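Local coordinates for protein acyl-coenzyme A oxidase (Caenorhabditis elegans, PDB 5K3J) that catalyses the FAD-dependent desaturation of CoA-linked ascarosides with a five-carbon omega side chain, the first step of their peroxisomal beta-oxidation in pheromone biosynthesis, at residues 30-34 with 353-357; 41-46 with 95-99; 296-300 with 388-393. All blocks are in the same frame, centred on the assembly; numbering follows the deposited sequence.

How the interactions relate
The three contacts run from the N-terminal helices to the substrate pocket. Interactions 1 and 2 touch, with centres about 15 Å apart: Tyr33 OH lies 2.9 Å from Arg42 CZ, and helices 25-32 and 36-49 are consecutive in the chain. Interaction 1 also packs on interaction 3, centres about 13 Å apart, where Met298 CE sits 3.6 Å from Phe357 CE2. Interactions 2 and 3 do not meet; their nearest atoms are about 7 Å apart. Interaction 3 carries Glu299, which binds the ascaroside-CoA and matters for its selection. The side chains of Ile353 and His98 lie about 8 Å and 12 Å from that of Glu299.

Interaction 1 of 3, residues 30-34 with 353-357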
loop_
_atom_site.group_PDB
_atom_site.type_symbol
_atom_site.label_atom_id
_atom_site.label_comp_id
_atom_site.label_asym_id
_atom_site.label_seq_id
_atom_site.Cartn_x
_atom_site.Cartn_y
_atom_site.Cartn_z
ATOM N N ALA A 30 -17.938 -24.919 2.082
ATOM C CA ALA A 30 -19.184 -24.853 2.838
ATOM C C ALA A 30 -18.992 -24.133 4.165
ATOM O O ALA A 30 -19.853 -23.372 4.610
ATOM C CB ALA A 30 -19.727 -26.254 3.067
ATOM N N VAL A 31 -17.851 -24.384 4.792
ATOM C CA VAL A 31 -17.507 -23.738 6.049
ATOM C C VAL A 31 -17.254 -22.250 5.836
ATOM O O VAL A 31 -17.810 -21.406 6.540
ATOM C CB VAL A 31 -16.260 -24.378 6.683
ATOM C CG1 VAL A 31 -15.845 -23.626 7.938
ATOM C CG2 VAL A 31 -16.518 -25.845 6.987
ATOM N N ILE A 32 -16.407 -21.944 4.856
ATOM C CA ILE A 32 -16.050 -20.568 4.521
ATOM C C ILE A 32 -17.280 -19.704 4.253
ATOM O O ILE A 32 -17.376 -18.575 4.733
ATOM C CB ILE A 32 -15.124 -20.523 3.287
ATOM C CG1 ILE A 32 -13.744 -21.085 3.641
ATOM C CG2 ILE A 32 -15.004 -19.101 2.748
ATOM C CD1 ILE A 32 -12.839 -21.291 2.451
ATOM N N TYR A 33 -18.230 -20.247 3.501
ATOM C CA TYR A 33 -19.383 -19.466 3.076
ATOM C C TYR A 33 -20.601 -19.651 3.976
ATOM O O TYR A 33 -21.666 -19.094 3.708
ATOM C CB TYR A 33 -19.729 -19.808 1.629
ATOM C CG TYR A 33 -18.676 -19.324 0.662
ATOM C CD1 TYR A 33 -18.485 -17.967 0.448
ATOM C CD2 TYR A 33 -17.865 -20.220 -0.025
ATOM C CE1 TYR A 33 -17.526 -17.511 -0.426
ATOM C CE2 TYR A 33 -16.898 -19.774 -0.903
ATOM C CZ TYR A 33 -16.738 -18.419 -1.101
ATOM O OH TYR A 33 -15.774 -17.964 -1.973
ATOM N N GLY A 34 -20.438 -20.429 5.043
ATOM C CA GLY A 34 -21.445 -20.524 6.087
ATOM C C GLY A 34 -22.459 -21.644 5.953
ATOM O O GLY A 34 -23.133 -21.994 6.923
ATOM N N ILE A 353 -13.020 -13.844 8.434
ATOM C CA ILE A 353 -14.290 -14.256 7.841
ATOM C C ILE A 353 -15.230 -14.860 8.882
ATOM O O ILE A 353 -16.426 -14.558 8.900
ATOM C CB ILE A 353 -14.057 -15.261 6.692
ATOM C CG1 ILE A 353 -13.542 -14.523 5.455
ATOM C CG2 ILE A 353 -15.334 -16.022 6.354
ATOM C CD1 ILE A 353 -13.019 -15.437 4.373
ATOM N N PHE A 354 -14.684 -15.696 9.759
ATOM C CA PHE A 354 -15.472 -16.298 10.832
ATOM C C PHE A 354 -15.880 -15.239 11.845
ATOM O O PHE A 354 -16.972 -15.289 12.411
ATOM C CB PHE A 354 -14.686 -17.416 11.517
ATOM C CG PHE A 354 -14.320 -18.545 10.598
ATOM C CD1 PHE A 354 -15.172 -18.919 9.576
ATOM C CD2 PHE A 354 -13.121 -19.225 10.747
ATOM C CE1 PHE A 354 -14.843 -19.948 8.725
ATOM C CE2 PHE A 354 -12.785 -20.257 9.897
ATOM C CZ PHE A 354 -13.649 -20.619 8.883
ATOM N N THR A 355 -14.988 -14.282 12.070
ATOM C CA THR A 355 -15.290 -13.131 12.904
ATOM C C THR A 355 -16.382 -12.302 12.236
ATOM O O THR A 355 -17.211 -11.684 12.905
ATOM C CB THR A 355 -14.031 -12.269 13.145
ATOM O OG1 THR A 355 -12.997 -13.080 13.719
ATOM C CG2 THR A 355 -14.329 -11.107 14.080
ATOM N N GLY A 356 -16.378 -12.310 10.906
ATOM C CA GLY A 356 -17.370 -11.595 10.127
ATOM C C GLY A 356 -18.761 -12.195 10.236
ATOM O O GLY A 356 -19.749 -11.463 10.287
ATOM N N PHE A 357 -18.841 -13.525 10.274
ATOM C CA PHE A 357 -20.127 -14.214 10.390
ATOM C C PHE A 357 -20.861 -13.843 11.672
ATOM O O PHE A 357 -22.082 -13.680 11.665
ATOM C CB PHE A 357 -19.947 -15.736 10.335
ATOM C CG PHE A 357 -19.939 -16.295 8.943
ATOM C CD1 PHE A 357 -21.049 -16.158 8.129
ATOM C CD2 PHE A 357 -18.834 -16.963 8.454
ATOM C CE1 PHE A 357 -21.051 -16.663 6.854
ATOM C CE2 PHE A 357 -18.837 -17.471 7.175
ATOM C CZ PHE A 357 -19.944 -17.320 6.377
#
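Phe357 pushes the far end of its ring against the backbone where helix 25-32 ends, covering the turn from Ile32 to Gly34. The carbonyl O of Ile32 lies at the ring edge, close to its plane, 3.1 Å from Phe357 CE2, while Phe357 CZ reaches Tyr33 C and Gly34 N. Gly34 has left the helix with positive phi (93°), a conformation that suits glycine, and the Phe357 ring is its neighbour here. Earlier in the helix, Val31 CG1 meets the outer end of the Phe354 ring obliquely, 3.8 Å from CZ. The valine holds CG1 anti to its N (chi1 176°), which carries this methyl to the ring. Ile353 CG2 packs against the Ile32 carbonyl, 3.6 Å from Ile32 O. The contact is thus apolar side chains of one helix set against the closing turn of another. Tyr33 turns its CB away, and its OH is hydrogen-bonded to Phe608 O. Helix 343-363 is held here between the N-terminal helix 25-32 and helix 287-315, whose Met298 touches both Ile353 and Phe357; Arg542 of helix 520-543 covers Val31 and Phe354.

Interaction 2 of 3, residues 41-46 with 95-99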
loop_
_atom_site.group_PDB
_atom_site.type_symbol
_atom_site.label_atom_id
_atom_site.label_comp_id
_atom_site.label_asym_id
_atom_site.label_seq_id
_atom_site.Cartn_x
_atom_site.Cartn_y
_atom_site.Cartn_z
ATOM N N ARG A 41 -24.378 -23.213 -4.289
ATOM C CA ARG A 41 -24.982 -22.179 -5.124
ATOM C C ARG A 41 -23.924 -21.337 -5.836
ATOM O O ARG A 41 -24.109 -20.945 -6.986
ATOM C CB ARG A 41 -25.898 -21.280 -4.286
ATOM C CG ARG A 41 -27.244 -21.909 -3.953
ATOM C CD ARG A 41 -28.101 -22.052 -5.197
ATOM N NE ARG A 41 -28.555 -20.753 -5.682
ATOM C CZ ARG A 41 -28.692 -20.439 -6.965
ATOM N NH1 ARG A 41 -28.403 -21.329 -7.903
ATOM N NH2 ARG A 41 -29.113 -19.230 -7.310
ATOM N N ARG A 42 -22.810 -21.082 -5.155
ATOM C CA ARG A 42 -21.729 -20.274 -5.717
ATOM C C ARG A 42 -21.151 -20.901 -6.977
ATOM O O ARG A 42 -20.904 -20.216 -7.973
ATOM C CB ARG A 42 -20.616 -20.086 -4.697
ATOM C CG ARG A 42 -21.008 -19.277 -3.484
ATOM C CD ARG A 42 -19.782 -18.962 -2.658
ATOM N NE ARG A 42 -18.851 -18.085 -3.367
ATOM C CZ ARG A 42 -17.777 -18.499 -4.040
ATOM N NH1 ARG A 42 -17.470 -19.792 -4.092
ATOM N NH2 ARG A 42 -16.996 -17.613 -4.647
ATOM N N ARG A 43 -20.922 -22.209 -6.918
ATOM C CA ARG A 43 -20.411 -22.936 -8.067
ATOM C C ARG A 43 -21.510 -23.022 -9.119
ATOM O O ARG A 43 -21.248 -22.932 -10.318
ATOM C CB ARG A 43 -19.929 -24.333 -7.665
ATOM C CG ARG A 43 -19.156 -24.383 -6.345
ATOM C CD ARG A 43 -18.711 -25.809 -6.014
ATOM N NE ARG A 43 -18.613 -26.043 -4.574
ATOM C CZ ARG A 43 -19.478 -26.775 -3.877
ATOM N NH1 ARG A 43 -20.509 -27.349 -4.489
ATOM N NH2 ARG A 43 -19.313 -26.939 -2.571
ATOM N N GLU A 44 -22.745 -23.177 -8.651
ATOM C CA GLU A 44 -23.908 -23.261 -9.525
ATOM C C GLU A 44 -24.091 -21.966 -10.315
ATOM O O GLU A 44 -24.355 -21.998 -11.515
ATOM C CB GLU A 44 -25.160 -23.572 -8.705
ATOM C CG GLU A 44 -26.322 -24.104 -9.515
ATOM C CD GLU A 44 -27.437 -24.628 -8.638
ATOM O OE1 GLU A 44 -27.162 -25.010 -7.478
ATOM O OE2 GLU A 44 -28.591 -24.652 -9.111
ATOM N N ILE A 45 -23.937 -20.834 -9.636
ATOM C CA ILE A 45 -24.052 -19.527 -10.271
ATOM C C ILE A 45 -22.889 -19.286 -11.225
ATOM O O ILE A 45 -23.082 -18.854 -12.362
ATOM C CB ILE A 45 -24.094 -18.405 -9.225
ATOM C CG1 ILE A 45 -25.377 -18.499 -8.400
ATOM C CG2 ILE A 45 -24.023 -17.049 -9.889
ATOM C CD1 ILE A 45 -25.284 -17.825 -7.037
ATOM N N THR A 46 -21.680 -19.573 -10.750
ATOM C CA THR A 46 -20.476 -19.428 -11.560
ATOM C C THR A 46 -20.586 -20.242 -12.847
ATOM O O THR A 46 -20.194 -19.782 -13.924
ATOM C CB THR A 46 -19.220 -19.871 -10.785
ATOM O OG1 THR A 46 -19.055 -19.050 -9.622
ATOM C CG2 THR A 46 -17.983 -19.740 -11.655
ATOM N N GLU A 95 -26.130 -14.389 -2.219
ATOM C CA GLU A 95 -26.017 -14.766 -3.624
ATOM C C GLU A 95 -25.707 -13.567 -4.513
ATOM O O GLU A 95 -24.920 -13.675 -5.452
ATOM C CB GLU A 95 -27.297 -15.447 -4.107
ATOM C CG GLU A 95 -27.472 -16.869 -3.587
ATOM C CD GLU A 95 -28.604 -17.605 -4.283
ATOM O OE1 GLU A 95 -29.256 -16.999 -5.158
ATOM O OE2 GLU A 95 -28.845 -18.787 -3.960
ATOM N N SER A 96 -26.320 -12.425 -4.214
ATOM C CA SER A 96 -26.141 -11.232 -5.038
ATOM C C SER A 96 -24.707 -10.724 -4.953
ATOM O O SER A 96 -24.149 -10.239 -5.941
ATOM C CB SER A 96 -27.115 -10.131 -4.620
ATOM O OG SER A 96 -27.251 -9.166 -5.644
ATOM N N LEU A 97 -24.117 -10.842 -3.767
ATOM C CA LEU A 97 -22.727 -10.464 -3.562
ATOM C C LEU A 97 -21.778 -11.359 -4.347
ATOM O O LEU A 97 -20.797 -10.877 -4.906
ATOM C CB LEU A 97 -22.370 -10.501 -2.077
ATOM C CG LEU A 97 -22.884 -9.333 -1.232
ATOM C CD1 LEU A 97 -22.229 -9.332 0.145
ATOM C CD2 LEU A 97 -22.681 -7.992 -1.941
ATOM N N HIS A 98 -22.064 -12.657 -4.389
ATOM C CA HIS A 98 -21.234 -13.573 -5.163
ATOM C C HIS A 98 -21.330 -13.249 -6.646
ATOM O O HIS A 98 -20.322 -13.210 -7.351
ATOM C CB HIS A 98 -21.636 -15.028 -4.933
ATOM C CG HIS A 98 -20.966 -15.986 -5.868
ATOM N ND1 HIS A 98 -19.686 -16.459 -5.663
ATOM C CD2 HIS A 98 -21.388 -16.539 -7.030
ATOM C CE1 HIS A 98 -19.356 -17.272 -6.649
ATOM N NE2 HIS A 98 -20.370 -17.340 -7.493
ATOM N N LEU A 99 -22.551 -13.011 -7.112
ATOM C CA LEU A 99 -22.790 -12.737 -8.523
ATOM C C LEU A 99 -22.092 -11.459 -8.986
ATOM O O LEU A 99 -21.514 -11.418 -10.071
ATOM C CB LEU A 99 -24.291 -12.646 -8.796
ATOM C CG LEU A 99 -24.666 -12.424 -10.257
ATOM C CD1 LEU A 99 -24.158 -13.576 -11.092
ATOM C CD2 LEU A 99 -26.169 -12.267 -10.417
#
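The His98 imidazole has Arg42 CB over one face, a CH-pi contact 3.9 Å from the ring centroid, and at its edge, near the ring plane, Thr46 OG1 and Ile45 CG2. The Arg42 guanidinium is turned almost perpendicular to the ring (82° between planes), with His98 CE1 over one of its faces; its NH1 is hydrogen-bonded to Gln609 O. Arg42 NE comes within 2.9 Å of His98 ND1; at the other ring nitrogen, NE2 lies 3.0 Å from both Thr46 OG1 and the carbonyl O of Arg42. Thr46 OG1 is also hydrogen-bonded to Glu102 OE2. The histidine ring swings out opposite its own backbone N (chi1 171°), across to helix 36-49.

The second flat pair is the Arg41 guanidinium and the Glu95 carboxylate, their planes well tilted from each other. Arg41 grips it side-on: NE bonds to Glu95 OE2 at 2.6 Å and NH2 to Glu95 OE1 at 3.1 Å, both nearly straight. The oxygens lie near the guanidinium plane, but each nitrogen approaches from above the carboxylate plane. Ile45 CG1 covers one face of this guanidinium, while Glu44 forms a longer salt bridge to NH1 at its edge, completing a three-residue network. Leu87 O accepts a bond from Arg41 NH2, and Asp89 N donates one to Glu95 OE1.

Ile45 separates the two polar groups, its CG2 on Leu99 CD1 at 3.7 Å and its CD1 beside Glu95 CG. The axes of the two segments approach to 10.2 Å and cross at -44°. The contact joins helices 36-49 and 93-103 of the N-terminal region, with the loop residue Ile88 packed on Ile45 and Glu95 alongside them.

Interaction 3 of 3, residues 296-300 with 388-393; sequences MAMEQ and LKSVVA. With 6QA (~{S}-[2-[3-[[(2~{R})-4-[[[(2~{R},3~{S},4~{R},5~{R})-5-(6-aminopurin-9-yl)-4-oxidanyl-3-phosphonooxy-oxolan-2-yl]methoxy-oxidanyl-phosphoryl]oxy-oxidanyl-phosphoryl]oxy-3,3-dimethyl-2-oxidanyl-butanoyl]amino]propanoylamino]ethyl] 5-[(2~{R},3~{R},5~{R},6~{S})-6-methyl-3,5-bis(oxidanyl)oxan-2-yl]oxypentanethioate), chain E.
Val392 is the main bump of helix 379-405: its CG1 enters the hollow bounded by the carbonyl O of Met296, Ala297 CA and Gln300 CB, coming within 3.4 Å of the last. Beside it, Ala297 CB is met by Leu388 CD2 at 4.1 Å. In return, Met296 lies across the base of Lys389, its SD 3.7 Å from Lys389 CB, and bends at the sulfur to bring CE towards Ala393 CB. Gln300 folds back at chi2 (-89°) and lays its OE1 beside Ala393, 3.6 Å from CA; its NE2 is hydrogen-bonded to Ala425 O. Lys389 turns away, and its NZ is hydrogen-bonded to Gly433 O and Gly428 O.

On another side of helix 287-315, Glu299 reaches out extended, CG pointing away from the backbone N (chi1 -176°), and OE1 accepts a hydrogen bond of 2.9 Å from O01 of the ascaroside sugar. This carboxylate is important for binding this substrate, which Tyr431 OH also holds.

The two segments run nearly parallel, 8° apart with axes 9.4 Å from each other. Both helices belong to the C-alpha1 region, consistent with the helical bundle of the acyl-CoA dehydrogenase and oxidase fold. Around them, helix 343-363 packs on Leu388, helix 520-543 on Leu388 and Val391, and helix 435-450 on Lys389 and Ser390, beside the bound ATP.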
loop_
_atom_site.group_PDB
_atom_site.type_symbol
_atom_site.label_atom_id
_atom_site.label_comp_id
_atom_site.label_asym_id
_atom_site.label_seq_id
_atom_site.Cartn_x
_atom_site.Cartn_y
_atom_site.Cartn_z
ATOM N N MET A 296 -17.529 -5.771 6.927
ATOM C CA MET A 296 -16.224 -5.757 6.261
ATOM C C MET A 296 -15.159 -6.633 6.917
ATOM O O MET A 296 -14.063 -6.759 6.391
ATOM C CB MET A 296 -15.701 -4.322 6.135
ATOM C CG MET A 296 -16.026 -3.408 7.295
ATOM S SD MET A 296 -15.596 -1.702 6.893
ATOM C CE MET A 296 -13.859 -1.897 6.511
ATOM N N ALA A 297 -15.470 -7.246 8.052
ATOM C CA ALA A 297 -14.585 -8.281 8.570
ATOM C C ALA A 297 -14.644 -9.462 7.607
ATOM O O ALA A 297 -13.624 -10.065 7.270
ATOM C CB ALA A 297 -14.977 -8.702 9.977
ATOM N N MET A 298 -15.858 -9.765 7.156
ATOM C CA MET A 298 -16.100 -10.776 6.139
ATOM C C MET A 298 -15.445 -10.397 4.817
ATOM O O MET A 298 -14.727 -11.195 4.216
ATOM C CB MET A 298 -17.602 -10.958 5.943
ATOM C CG MET A 298 -17.975 -11.840 4.772
ATOM S SD MET A 298 -17.547 -13.561 5.053
ATOM C CE MET A 298 -18.598 -13.919 6.456
ATOM N N GLU A 299 -15.702 -9.168 4.375
ATOM C CA GLU A 299 -15.272 -8.693 3.063
ATOM C C GLU A 299 -13.764 -8.438 2.990
ATOM O O GLU A 299 -13.122 -8.747 1.982
ATOM C CB GLU A 299 -16.026 -7.417 2.700
ATOM C CG GLU A 299 -15.718 -6.883 1.316
ATOM C CD GLU A 299 -16.339 -5.524 1.070
ATOM O OE1 GLU A 299 -16.469 -4.748 2.040
ATOM O OE2 GLU A 299 -16.697 -5.231 -0.091
ATOM N N GLN A 300 -13.197 -7.870 4.053
ATOM C CA GLN A 300 -11.755 -7.679 4.109
ATOM C C GLN A 300 -11.092 -8.989 4.501
ATOM O O GLN A 300 -9.872 -9.063 4.634
ATOM C CB GLN A 300 -11.379 -6.558 5.085
ATOM C CG GLN A 300 -11.905 -5.183 4.737
ATOM C CD GLN A 300 -10.964 -4.405 3.850
ATOM O OE1 GLN A 300 -9.759 -4.641 3.846
ATOM N NE2 GLN A 300 -11.512 -3.466 3.092
ATOM N N LEU A 388 -13.045 -3.337 14.952
ATOM C CA LEU A 388 -12.953 -4.519 14.108
ATOM C C LEU A 388 -12.656 -4.148 12.655
ATOM O O LEU A 388 -11.818 -4.779 12.016
ATOM C CB LEU A 388 -14.240 -5.340 14.184
ATOM C CG LEU A 388 -14.116 -6.796 13.732
ATOM C CD1 LEU A 388 -13.058 -7.500 14.555
ATOM C CD2 LEU A 388 -15.449 -7.521 13.843
ATOM N N LYS A 389 -13.325 -3.123 12.133
ATOM C CA LYS A 389 -13.092 -2.711 10.752
ATOM C C LYS A 389 -11.718 -2.061 10.600
ATOM O O LYS A 389 -11.088 -2.170 9.554
ATOM C CB LYS A 389 -14.195 -1.760 10.281
ATOM C CG LYS A 389 -14.217 -0.417 10.991
ATOM C CD LYS A 389 -14.248 0.737 9.996
ATOM C CE LYS A 389 -12.858 1.067 9.463
ATOM N NZ LYS A 389 -12.887 2.134 8.419
ATOM N N SER A 390 -11.254 -1.398 11.653
ATOM C CA SER A 390 -9.973 -0.706 11.611
ATOM C C SER A 390 -8.801 -1.685 11.583
ATOM O O SER A 390 -7.956 -1.624 10.690
ATOM C CB SER A 390 -9.840 0.240 12.803
ATOM O OG SER A 390 -10.790 1.285 12.719
ATOM N N VAL A 391 -8.759 -2.584 12.562
ATOM C CA VAL A 391 -7.686 -3.571 12.655
ATOM C C VAL A 391 -7.678 -4.497 11.443
ATOM O O VAL A 391 -6.621 -4.772 10.869
ATOM C CB VAL A 391 -7.803 -4.416 13.939
ATOM C CG1 VAL A 391 -6.886 -5.630 13.876
ATOM C CG2 VAL A 391 -7.479 -3.569 15.158
ATOM N N VAL A 392 -8.860 -4.964 11.052
ATOM C CA VAL A 392 -8.991 -5.886 9.932
ATOM C C VAL A 392 -8.513 -5.255 8.627
ATOM O O VAL A 392 -7.678 -5.829 7.938
ATOM C CB VAL A 392 -10.445 -6.369 9.778
ATOM C CG1 VAL A 392 -10.682 -6.896 8.391
ATOM C CG2 VAL A 392 -10.763 -7.443 10.812
ATOM N N ALA A 393 -9.025 -4.070 8.303
ATOM C CA ALA A 393 -8.644 -3.384 7.067
ATOM C C ALA A 393 -7.151 -3.061 7.037
ATOM O O ALA A 393 -6.511 -3.131 5.984
ATOM C CB ALA A 393 -9.456 -2.106 6.888
HETATM P P26 6QA E . -20.929 12.318 16.344
HETATM P P29 6QA E . -21.451 12.787 19.279
HETATM P P50 6QA E . -19.171 8.586 24.416
HETATM O O01 6QA E . -16.581 -2.121 0.804
HETATM C C02 6QA E . -17.865 -1.510 1.057
HETATM C C03 6QA E . -17.708 -0.119 0.421
HETATM O O04 6QA E . -18.698 0.722 0.798
HETATM C C05 6QA E . -18.565 1.290 2.062
HETATM C C06 6QA E . -18.533 2.834 1.889
HETATM C C07 6QA E . -19.178 3.459 3.148
HETATM C C08 6QA E . -19.705 4.847 2.793
HETATM C C09 6QA E . -19.092 5.881 3.642
HETATM S S10 6QA E . -20.333 7.009 4.459
HETATM C C11 6QA E . -20.121 7.162 6.255
HETATM C C12 6QA E . -18.799 6.706 6.800
HETATM N N13 6QA E . -18.297 7.736 7.629
HETATM C C14 6QA E . -18.103 7.536 9.051
HETATM C C15 6QA E . -17.530 8.698 9.939
HETATM C C16 6QA E . -18.575 8.986 11.069
HETATM N N17 6QA E . -17.927 9.113 12.388
HETATM C C18 6QA E . -18.635 9.876 13.425
HETATM C C19 6QA E . -17.994 10.024 14.803
HETATM O O20 6QA E . -16.686 9.499 14.765
HETATM C C21 6QA E . -18.812 9.282 15.898
HETATM C C22 6QA E . -18.073 9.697 17.245
HETATM C C23 6QA E . -18.790 7.746 15.603
HETATM C C24 6QA E . -20.275 9.697 16.024
HETATM O O25 6QA E . -20.445 10.827 16.904
HETATM O O27 6QA E . -19.924 12.946 15.367
HETATM O O28 6QA E . -21.099 13.296 17.732
HETATM O O30 6QA E . -22.880 13.246 19.588
HETATM O O31 6QA E . -21.257 11.120 19.374
HETATM C C32 6QA E . -20.417 10.533 20.294
HETATM C C33 6QA E . -21.331 9.922 21.437
HETATM O O34 6QA E . -22.355 9.341 20.940
HETATM C C35 6QA E . -22.273 7.742 21.221
HETATM N N36 6QA E . -22.400 7.033 19.937
HETATM C C37 6QA E . -21.782 7.356 18.797
HETATM N N38 6QA E . -22.120 6.520 17.814
HETATM C C39 6QA E . -23.000 5.614 18.328
HETATM C C40 6QA E . -23.188 5.937 19.672
HETATM N N41 6QA E . -24.035 5.182 20.425
HETATM C C42 6QA E . -24.667 4.144 19.877
HETATM N N43 6QA E . -24.513 3.804 18.581
HETATM C C44 6QA E . -23.704 4.502 17.784
HETATM N N45 6QA E . -23.538 4.132 16.374
HETATM C C46 6QA E . -21.147 7.497 21.818
HETATM O O47 6QA E . -21.382 6.721 23.079
HETATM C C48 6QA E . -20.512 8.841 22.166
HETATM O O49 6QA E . -20.523 9.077 23.535
HETATM O O51 6QA E . -18.501 9.800 24.989
HETATM O O52 6QA E . -18.195 7.830 23.500
HETATM O O53 6QA E . -19.601 7.646 25.508
HETATM O O54 6QA E . -20.493 13.440 20.243
HETATM O O55 6QA E . -22.279 12.201 15.662
HETATM O O56 6QA E . -19.689 10.386 13.182
HETATM O O57 6QA E . -18.374 6.508 9.574
HETATM O O58 6QA E . -17.869 5.918 3.714
HETATM O O59 6QA E . -17.736 -0.200 -1.030
HETATM C C60 6QA E . -18.926 -0.827 -1.521
HETATM C C61 6QA E . -18.785 -0.722 -3.023
HETATM C C62 6QA E . -19.053 -2.273 -0.974
HETATM C C63 6QA E . -18.964 -2.318 0.493
HETATM O O64 6QA E . -20.359 -2.823 -1.370
#